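Local coordinates for protein probable ferredoxin-dependent nitrite reductase NirA (Mycobacterium tuberculosis, PDB 1ZJ8) that reduces sulfite to sulfide with electrons from ferredoxin, using a siroheme and a [4Fe-4S] cluster, probably for the biosynthesis of sulfur-containing amino acids and cofactors, at residues Gln85-Asp88 with Gly89-Gly93. Numbering follows the deposited sequence.
Sequences QGYD and GTWTG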
loop_
_atom_site.group_PDB
_atom_site.type_symbol
_atom_site.label_atom_id
_atom_site.label_comp_id
_atom_site.label_asym_id
_atom_site.label_seq_id
_atom_site.Cartn_x
_atom_site.Cartn_y
_atom_site.Cartn_z
ATOM N N GLN A 85 -6.769 -21.844 9.359
ATOM C CA GLN A 85 -8.125 -21.550 9.832
ATOM C C GLN A 85 -8.321 -21.854 11.311
ATOM O O GLN A 85 -7.677 -22.744 11.852
ATOM C CB GLN A 85 -9.157 -22.418 9.084
ATOM C CG GLN A 85 -9.149 -22.330 7.560
ATOM C CD GLN A 85 -9.475 -20.935 7.053
ATOM O OE1 GLN A 85 -10.133 -20.145 7.744
ATOM N NE2 GLN A 85 -9.009 -20.620 5.850
ATOM N N GLY A 86 -9.235 -21.126 11.953
ATOM C CA GLY A 86 -9.720 -21.465 13.298
ATOM C C GLY A 86 -8.994 -20.851 14.483
ATOM O O GLY A 86 -9.461 -20.945 15.617
ATOM N N TYR A 87 -7.845 -20.234 14.237
ATOM C CA TYR A 87 -7.073 -19.615 15.311
ATOM C C TYR A 87 -7.437 -18.140 15.401
ATOM O O TYR A 87 -7.367 -17.429 14.404
ATOM C CB TYR A 87 -5.575 -19.800 15.067
ATOM C CG TYR A 87 -5.179 -21.251 14.956
ATOM C CD1 TYR A 87 -4.752 -21.973 16.078
ATOM C CD2 TYR A 87 -5.241 -21.909 13.732
ATOM C CE1 TYR A 87 -4.378 -23.322 15.971
ATOM C CE2 TYR A 87 -4.876 -23.254 13.611
ATOM C CZ TYR A 87 -4.449 -23.961 14.730
ATOM O OH TYR A 87 -4.102 -25.289 14.582
ATOM N N ASP A 88 -7.846 -17.691 16.583
ATOM C CA ASP A 88 -8.126 -16.268 16.803
ATOM C C ASP A 88 -6.922 -15.545 17.448
ATOM O O ASP A 88 -5.839 -16.129 17.574
ATOM C CB ASP A 88 -9.459 -16.070 17.570
ATOM C CG ASP A 88 -9.435 -16.608 19.011
ATOM O OD1 ASP A 88 -8.558 -17.427 19.378
ATOM O OD2 ASP A 88 -10.334 -16.208 19.785
ATOM N N GLY A 89 -7.125 -14.280 17.827
ATOM C CA GLY A 89 -6.055 -13.398 18.322
ATOM C C GLY A 89 -5.236 -13.889 19.507
ATOM O O GLY A 89 -4.070 -13.499 19.681
ATOM N N THR A 90 -5.844 -14.744 20.322
ATOM C CA THR A 90 -5.145 -15.458 21.390
ATOM C C THR A 90 -3.844 -16.101 20.902
ATOM O O THR A 90 -2.830 -16.080 21.610
ATOM C CB THR A 90 -6.035 -16.589 21.935
ATOM O OG1 THR A 90 -7.402 -16.151 21.970
ATOM C CG2 THR A 90 -5.556 -17.043 23.335
ATOM N N TRP A 91 -3.891 -16.669 19.694
ATOM C CA TRP A 91 -2.812 -17.497 19.160
ATOM C C TRP A 91 -1.740 -16.713 18.418
ATOM O O TRP A 91 -0.640 -17.215 18.193
ATOM C CB TRP A 91 -3.412 -18.545 18.215
ATOM C CG TRP A 91 -4.297 -19.532 18.922
ATOM C CD1 TRP A 91 -5.664 -19.469 19.084
ATOM C CD2 TRP A 91 -3.868 -20.729 19.584
ATOM N NE1 TRP A 91 -6.104 -20.563 19.799
ATOM C CE2 TRP A 91 -5.024 -21.349 20.120
ATOM C CE3 TRP A 91 -2.615 -21.339 19.774
ATOM C CZ2 TRP A 91 -4.962 -22.548 20.835
ATOM C CZ3 TRP A 91 -2.553 -22.526 20.479
ATOM C CH2 TRP A 91 -3.720 -23.121 21.004
ATOM N N THR A 92 -2.066 -15.489 18.039
ATOM C CA THR A 92 -1.150 -14.655 17.276
ATOM C C THR A 92 0.089 -14.281 18.120
ATOM O O THR A 92 -0.019 -13.708 19.212
ATOM C CB THR A 92 -1.896 -13.389 16.747
ATOM O OG1 THR A 92 -2.986 -13.793 15.900
ATOM C CG2 THR A 92 -0.952 -12.463 15.978
ATOM N N GLY A 93 1.261 -14.614 17.590
ATOM C CA GLY A 93 2.520 -14.399 18.294
ATOM C C GLY A 93 3.603 -15.187 17.590
ATOM O O GLY A 93 3.310 -16.194 16.928
#
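Tyr87 sets the CD1 edge of its phenol ring over one face of the Trp91 indole, an edge-to-face (T-shaped) pair in which the phenol meets the five-membered ring with the planes 85° apart. The two ring centroids are 5.2 Å from each other, and Tyr87 CD1 comes 3.8 Å from Trp91 CG, towards the rim of the indole. Both side chains carry CG anti to the carbonyl carbon, which swings each ring to the backbone N side. The turn of the backbone brings these residues, four apart, together, with Tyr87 CB 4.0 Å from Trp91 CB. Trp91 N donates to Asp88 O at 2.9 Å and 161°, and Thr92 N to Gly89 O, closing two consecutive type I beta turns, 88-91 and 89-92, in which Gly89 to Trp91 adopt helical backbone angles without forming a regular helix. The turns lie in the surface loop between strand 79-83 and helix 97-100, whose Lys99 and Leu100 are touched by the Tyr87 side chain. At their start Asp88 reaches forward alongside Thr90, and Thr90 OG1 gives its proton to Asp88 OD1 over 3.1 Å, arriving 50° out of the carboxylate plane. The same Asp88 OD1 lies 3.6 Å from Trp91 CD1, near the plane of the indole at its edge, so the carboxylate borders the ring while the phenol lies over its face. Further along, Thr92 OG1 is hydrogen-bonded to Ser437 O and to the Arg83 guanidinium, and the Thr92 side chain stands about 8 Å from the iron-sulfur cluster.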